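Haloacid dehalogenase-like hydrolase (Klebsiella pneumoniae subsp. pneumoniae, PDB 3PGV) probably acts as a magnesium-dependent phosphatase of the Cof family within the haloacid dehalogenase-like hydrolases, and carries a calcium ion in this crystal. Local coordinates at residues 121-124 and 129-132; 83-88 and 200-205. All coordinates share one frame; numbering follows the deposited sequence.

Contact 1: residues 121-124 and 129-132; sequences VTNV and EWYM. With EDO (1,2-ethanediol), chain I.
At its edge, in the ring plane, the Trp130 indole meets CB of Asn123 and the carbonyl O of Val124. The Trp130 and Tyr125 rings meet edge-to-face. OH of the Tyr131 ring donates to OE1 of Glu129 at 2.7 Å, from above the carboxylate plane. NE1 of Trp130 donates to OD1 of Asn123 at 3.2 Å, with an N-H...O angle of 158°. The N-H points at a lone pair of OD1, in the carbonyl plane, and the amide and indole planes are 27° apart. Arg136 also donates to OD1, so two N-H groups grip this oxygen. ND2 of Asn123 donates to the backbone O of Phe167 and to OG1 of Thr169, on strand 163-169, which fixes the rotation of the amide. The two segments form an antiparallel beta hairpin. Val124 and Tyr131 are its hydrogen-bonded pair, N to O 2.8 Å both ways. Asn123 and Met132 (a selenomethionine) make the adjoining non-hydrogen-bonded pair. CG of Met132 lies 3.2 Å from OD1 of Asn123 and 3.5 Å from CG1 of Val121, set anti to the backbone N (chi1 170°). On the other face, CB of Val124 packs 4.1 Å from CB of Tyr131. N of Trp130 donates to O2 of a 1,2-ethanediol at 2.7 Å.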
ATOM      1  N   VAL A 121       4.071  17.324  -8.355  1.00 30.48           N
ATOM      2  CA  VAL A 121       2.629  17.284  -8.595  1.00 31.48           C
ATOM      3  C   VAL A 121       1.940  16.744  -7.323  1.00 34.07           C
ATOM      4  O   VAL A 121       2.393  15.740  -6.754  1.00 32.26           O
ATOM      5  CB  VAL A 121       2.255  16.431  -9.855  1.00 36.19           C
ATOM      6  CG1 VAL A 121       0.746  16.205  -9.943  1.00 35.97           C
ATOM      7  CG2 VAL A 121       2.784  17.076 -11.138  1.00 36.64           C
ATOM      8  N   THR A 122       0.907  17.450  -6.835  1.00 30.75           N
ATOM      9  CA  THR A 122       0.168  17.009  -5.649  1.00 29.57           C
ATOM     10  C   THR A 122      -1.050  16.172  -6.060  1.00 34.81           C
ATOM     11  O   THR A 122      -1.897  16.639  -6.833  1.00 34.62           O
ATOM     12  CB  THR A 122      -0.220  18.202  -4.772  1.00 31.82           C
ATOM     13  OG1 THR A 122       0.961  18.930  -4.432  1.00 34.08           O
ATOM     14  CG2 THR A 122      -0.974  17.771  -3.482  1.00 23.37           C
ATOM     15  N   ASN A 123      -1.135  14.938  -5.541  1.00 31.15           N
ATOM     16  CA  ASN A 123      -2.237  14.032  -5.845  1.00 30.88           C
ATOM     17  C   ASN A 123      -3.045  13.760  -4.603  1.00 33.92           C
ATOM     18  O   ASN A 123      -2.487  13.689  -3.507  1.00 34.08           O
ATOM     19  CB  ASN A 123      -1.723  12.724  -6.427  1.00 28.65           C
ATOM     20  CG  ASN A 123      -0.958  12.871  -7.697  1.00 36.45           C
ATOM     21  OD1 ASN A 123      -1.478  12.660  -8.776  1.00 30.43           O
ATOM     22  ND2 ASN A 123       0.326  13.164  -7.592  1.00 36.53           N
ATOM     23  N   VAL A 124      -4.363  13.597  -4.763  1.00 28.98           N
ATOM     24  CA  VAL A 124      -5.267  13.374  -3.638  1.00 28.07           C
ATOM     25  C   VAL A 124      -6.249  12.232  -3.958  1.00 33.27           C
ATOM     26  O   VAL A 124      -6.867  12.234  -5.027  1.00 31.65           O
ATOM     27  CB  VAL A 124      -6.045  14.691  -3.289  1.00 30.47           C
ATOM     28  CG1 VAL A 124      -7.035  14.460  -2.160  1.00 29.21           C
ATOM     29  CG2 VAL A 124      -5.089  15.827  -2.950  1.00 29.60           C
ATOM     30  N   GLU A 129     -12.601   9.294  -5.689  1.00 36.04           N
ATOM     31  CA  GLU A 129     -12.054  10.200  -6.704  1.00 35.65           C
ATOM     32  C   GLU A 129     -10.569  10.463  -6.551  1.00 35.87           C
ATOM     33  O   GLU A 129     -10.037  10.449  -5.438  1.00 31.77           O
ATOM     34  CB  GLU A 129     -12.827  11.520  -6.744  1.00 38.01           C
ATOM     35  CG  GLU A 129     -14.253  11.379  -7.243  1.00 44.83           C
ATOM     36  CD  GLU A 129     -14.952  12.707  -7.444  1.00 62.96           C
ATOM     37  OE1 GLU A 129     -14.927  13.539  -6.506  1.00 55.57           O
ATOM     38  OE2 GLU A 129     -15.513  12.923  -8.544  1.00 47.96           O
ATOM     39  N   TRP A 130      -9.914  10.762  -7.667  1.00 34.07           N
ATOM     40  CA  TRP A 130      -8.510  11.080  -7.714  1.00 33.36           C
ATOM     41  C   TRP A 130      -8.339  12.490  -8.220  1.00 38.21           C
ATOM     42  O   TRP A 130      -8.867  12.835  -9.278  1.00 37.61           O
ATOM     43  CB  TRP A 130      -7.771  10.060  -8.600  1.00 32.08           C
ATOM     44  CG  TRP A 130      -6.376  10.433  -9.007  1.00 32.83           C
ATOM     45  CD1 TRP A 130      -5.454  11.111  -8.263  1.00 34.97           C
ATOM     46  CD2 TRP A 130      -5.673   9.944 -10.169  1.00 33.16           C
ATOM     47  NE1 TRP A 130      -4.245  11.161  -8.937  1.00 34.26           N
ATOM     48  CE2 TRP A 130      -4.341  10.413 -10.085  1.00 35.87           C
ATOM     49  CE3 TRP A 130      -6.043   9.149 -11.271  1.00 35.62           C
ATOM     50  CZ2 TRP A 130      -3.405  10.181 -11.092  1.00 36.14           C
ATOM     51  CZ3 TRP A 130      -5.108   8.906 -12.265  1.00 37.55           C
ATOM     52  CH2 TRP A 130      -3.806   9.420 -12.174  1.00 37.64           C
ATOM     53  N   TYR A 131      -7.709  13.353  -7.394  1.00 34.37           N
ATOM     54  CA  TYR A 131      -7.474  14.748  -7.738  1.00 34.16           C
ATOM     55  C   TYR A 131      -6.007  15.035  -7.929  1.00 37.87           C
ATOM     56  O   TYR A 131      -5.161  14.400  -7.303  1.00 37.81           O
ATOM     57  CB  TYR A 131      -8.086  15.689  -6.685  1.00 34.86           C
ATOM     58  CG  TYR A 131      -9.595  15.753  -6.751  1.00 37.30           C
ATOM     59  CD1 TYR A 131     -10.386  14.857  -6.023  1.00 38.76           C
ATOM     60  CD2 TYR A 131     -10.239  16.678  -7.569  1.00 38.91           C
ATOM     61  CE1 TYR A 131     -11.780  14.905  -6.087  1.00 39.80           C
ATOM     62  CE2 TYR A 131     -11.628  16.714  -7.669  1.00 40.40           C
ATOM     63  CZ  TYR A 131     -12.398  15.833  -6.915  1.00 46.11           C
ATOM     64  OH  TYR A 131     -13.771  15.890  -6.983  1.00 43.85           O
HETATM   65  N   MSE A 132      -5.701  15.988  -8.793  1.00 34.79           N
HETATM   66  CA  MSE A 132      -4.338  16.378  -9.119  1.00 33.61           C
HETATM   67  C   MSE A 132      -4.302  17.898  -9.231  1.00 39.23           C
HETATM   68  O   MSE A 132      -5.256  18.489  -9.739  1.00 40.00           O
HETATM   69  CB  MSE A 132      -3.945  15.746 -10.445  1.00 36.16           C
HETATM   70  CG  MSE A 132      -2.588  15.166 -10.448  1.00 41.56           C
HETATM   71 SE   MSE A 132      -2.235  14.155 -12.071  0.75 49.80          SE
HETATM   72  CE  MSE A 132      -2.500  15.478 -13.331  1.00 47.72           C
TER
HETATM   73  C1  EDO I 277     -12.009  11.428 -10.601  1.00 57.75           C
HETATM   74  O1  EDO I 277     -13.180  11.848 -11.313  1.00 61.02           O
HETATM   75  C2  EDO I 277     -12.158   9.952 -10.241  1.00 56.49           C
HETATM   76  O2  EDO I 277     -10.896   9.411  -9.819  1.00 58.46           O

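Contact 2: residues 83-88 and 200-205; sequences TSNGAR and CLEVMA
Asn85 and Glu202 make the polar link. ND2 of Asn85 donates to OE1 of Glu202 at 2.6 Å, but the N-H...O angle is only 119°, so the bond is weak. The side chains cross at about a right angle, with amide and carboxylate planes 55° apart. Each has a stronger partner elsewhere: OD1 of Asn85 accepts from Asn236, and OE1 of Glu202 pairs with Lys165. OE2 of Glu202 bonds to Ser196.

The remaining contacts are with Met204, a selenomethionine. It bends twice along its chain, which folds SE and CE back against Asn85. SE lies 3.5 Å from ND2 and 3.9 Å from CB of Asn85, while CG touches O of Ser84 at 3.6 Å.

A backbone bond from N of Ala87 to O of Ser84, 3.2 Å, shapes the turn.

The contact joins a loop of the HAD-type core to the six-stranded sheet of the cap. The Asn85 side chain lies about 7 Å from that of the calcium ligand Asp27 and about 5 Å from a bound HEPES molecule (EPE), at the cleft between core and cap. The Lys165 salt bridge is the main partner of OE1 and probably favours the carboxylate form of Glu202, with Asn85 as a weak, poorly aligned second donor.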
ATOM      1  N   THR A  83      -6.280  -1.104   1.018  1.00 28.75           N
ATOM      2  CA  THR A  83      -5.886  -0.138  -0.022  1.00 28.49           C
ATOM      3  C   THR A  83      -5.510   1.219   0.591  1.00 32.19           C
ATOM      4  O   THR A  83      -5.638   1.399   1.803  1.00 32.24           O
ATOM      5  CB  THR A  83      -6.963  -0.018  -1.099  1.00 32.76           C
ATOM      6  OG1 THR A  83      -8.177   0.456  -0.507  1.00 28.72           O
ATOM      7  CG2 THR A  83      -7.192  -1.332  -1.854  1.00 25.93           C
ATOM      8  N   SER A  84      -4.994   2.151  -0.240  1.00 28.67           N
ATOM      9  CA  SER A  84      -4.520   3.479   0.209  1.00 27.76           C
ATOM     10  C   SER A  84      -3.621   3.374   1.463  1.00 29.62           C
ATOM     11  O   SER A  84      -3.726   4.191   2.383  1.00 27.53           O
ATOM     12  CB  SER A  84      -5.691   4.434   0.444  1.00 30.80           C
ATOM     13  OG  SER A  84      -6.327   4.789  -0.773  1.00 34.30           O
ATOM     14  N   ASN A  85      -2.732   2.345   1.480  1.00 27.07           N
ATOM     15  CA  ASN A  85      -1.753   2.098   2.551  1.00 26.33           C
ATOM     16  C   ASN A  85      -2.386   1.934   3.916  1.00 29.88           C
ATOM     17  O   ASN A  85      -1.830   2.384   4.903  1.00 28.40           O
ATOM     18  CB  ASN A  85      -0.681   3.183   2.570  1.00 26.66           C
ATOM     19  CG  ASN A  85       0.161   3.199   1.339  1.00 38.11           C
ATOM     20  OD1 ASN A  85       0.779   2.204   0.973  1.00 28.70           O
ATOM     21  ND2 ASN A  85       0.277   4.351   0.727  1.00 30.01           N
ATOM     22  N   GLY A  86      -3.540   1.270   3.967  1.00 28.81           N
ATOM     23  CA  GLY A  86      -4.223   0.995   5.229  1.00 28.12           C
ATOM     24  C   GLY A  86      -5.330   1.964   5.587  1.00 32.02           C
ATOM     25  O   GLY A  86      -5.987   1.786   6.604  1.00 32.77           O
ATOM     26  N   ALA A  87      -5.552   3.001   4.764  1.00 28.89           N
ATOM     27  CA  ALA A  87      -6.626   3.966   5.035  1.00 28.09           C
ATOM     28  C   ALA A  87      -7.996   3.338   4.772  1.00 34.26           C
ATOM     29  O   ALA A  87      -8.992   3.787   5.328  1.00 35.92           O
ATOM     30  CB  ALA A  87      -6.440   5.212   4.188  1.00 27.83           C
ATOM     31  N   ARG A  88      -8.035   2.258   3.956  1.00 29.29           N
ATOM     32  CA  ARG A  88      -9.273   1.563   3.631  1.00 29.54           C
ATOM     33  C   ARG A  88      -9.100   0.051   3.784  1.00 33.85           C
ATOM     34  O   ARG A  88      -8.039  -0.491   3.465  1.00 33.69           O
ATOM     35  CB  ARG A  88      -9.706   1.872   2.168  1.00 31.93           C
ATOM     36  CG  ARG A  88     -10.030   3.343   1.864  1.00 39.33           C
ATOM     37  CD  ARG A  88     -11.348   3.765   2.454  1.00 46.26           C
ATOM     38  NE  ARG A  88     -11.794   5.067   1.945  1.00 49.61           N
ATOM     39  CZ  ARG A  88     -11.427   6.236   2.466  1.00 61.72           C
ATOM     40  NH1 ARG A  88     -10.558   6.279   3.472  1.00 44.39           N
ATOM     41  NH2 ARG A  88     -11.898   7.370   1.965  1.00 46.10           N
ATOM     42  N   CYS A 200       7.435   8.902  -5.502  1.00 29.01           N
ATOM     43  CA  CYS A 200       6.108   9.092  -4.931  1.00 28.35           C
ATOM     44  C   CYS A 200       6.150   9.123  -3.412  1.00 31.25           C
ATOM     45  O   CYS A 200       6.371   8.095  -2.778  1.00 30.54           O
ATOM     46  CB  CYS A 200       5.146   8.030  -5.447  1.00 28.37           C
ATOM     47  SG  CYS A 200       3.430   8.287  -4.949  1.00 32.37           S
ATOM     48  N   LEU A 201       5.998  10.323  -2.829  1.00 27.61           N
ATOM     49  CA  LEU A 201       6.012  10.527  -1.375  1.00 25.03           C
ATOM     50  C   LEU A 201       4.586  10.639  -0.877  1.00 29.61           C
ATOM     51  O   LEU A 201       3.869  11.555  -1.280  1.00 29.06           O
ATOM     52  CB  LEU A 201       6.812  11.805  -1.036  1.00 25.29           C
ATOM     53  CG  LEU A 201       6.976  12.132   0.460  1.00 28.09           C
ATOM     54  CD1 LEU A 201       7.647  10.971   1.213  1.00 25.74           C
ATOM     55  CD2 LEU A 201       7.752  13.411   0.644  1.00 30.42           C
ATOM     56  N   GLU A 202       4.147   9.674  -0.046  1.00 27.70           N
ATOM     57  CA  GLU A 202       2.748   9.564   0.372  1.00 28.26           C
ATOM     58  C   GLU A 202       2.502   9.975   1.799  1.00 32.61           C
ATOM     59  O   GLU A 202       3.369   9.785   2.671  1.00 31.53           O
ATOM     60  CB  GLU A 202       2.225   8.143   0.124  1.00 29.70           C
ATOM     61  CG  GLU A 202       2.641   7.603  -1.237  1.00 37.31           C
ATOM     62  CD  GLU A 202       1.854   6.421  -1.750  1.00 44.09           C
ATOM     63  OE1 GLU A 202       0.813   6.085  -1.143  1.00 47.59           O
ATOM     64  OE2 GLU A 202       2.205   5.917  -2.834  1.00 44.17           O
ATOM     65  N   VAL A 203       1.294  10.529   2.064  1.00 28.53           N
ATOM     66  CA  VAL A 203       0.909  10.950   3.411  1.00 27.30           C
ATOM     67  C   VAL A 203      -0.437  10.386   3.769  1.00 28.61           C
ATOM     68  O   VAL A 203      -1.423  10.655   3.083  1.00 28.92           O
ATOM     69  CB  VAL A 203       0.946  12.504   3.601  1.00 30.89           C
ATOM     70  CG1 VAL A 203       0.707  12.876   5.063  1.00 30.90           C
ATOM     71  CG2 VAL A 203       2.267  13.089   3.109  1.00 30.92           C
HETATM   72  N   MSE A 204      -0.486   9.595   4.845  1.00 23.43           N
HETATM   73  CA  MSE A 204      -1.724   9.061   5.401  1.00 21.45           C
HETATM   74  C   MSE A 204      -1.885   9.603   6.821  1.00 30.08           C
HETATM   75  O   MSE A 204      -0.949  10.199   7.360  1.00 30.26           O
HETATM   76  CB  MSE A 204      -1.690   7.508   5.436  1.00 22.00           C
HETATM   77  CG  MSE A 204      -1.929   6.845   4.080  1.00 25.04           C
HETATM   78 SE   MSE A 204      -0.483   7.104   2.807  0.75 30.37          SE
HETATM   79  CE  MSE A 204       1.071   6.400   3.872  1.00 27.26           C
ATOM     80  N   ALA A 205      -3.059   9.384   7.444  1.00 28.21           N
ATOM     81  CA  ALA A 205      -3.290   9.828   8.838  1.00 27.98           C
ATOM     82  C   ALA A 205      -2.376   9.078   9.763  1.00 34.39           C
ATOM     83  O   ALA A 205      -1.979   7.952   9.455  1.00 34.62           O
ATOM     84  CB  ALA A 205      -4.739   9.575   9.234  1.00 28.28           C
TER

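In the fold
Contact 1 and contact 2 lie about 13 Å apart between centres, with nearest atoms about 6 Å apart, and do not touch. In chain order, 83-88 comes first, then 121-124 and 129-132, then 200-205. The hairpin of contact 1 thus falls within the long excursion between the two halves of contact 2. Strands 121-126, 129-132 and 200-205 share the six-stranded sheet, where strand 163-169 separates 121-126 from 200-205. Contact 1 stays within that sheet. Contact 2 reaches across to the loop between strands 80-83 and 88-90 of the eight-stranded core sheet. Contact 1 forms part of the cap sheet, and contact 2 joins that sheet to the core near the calcium site.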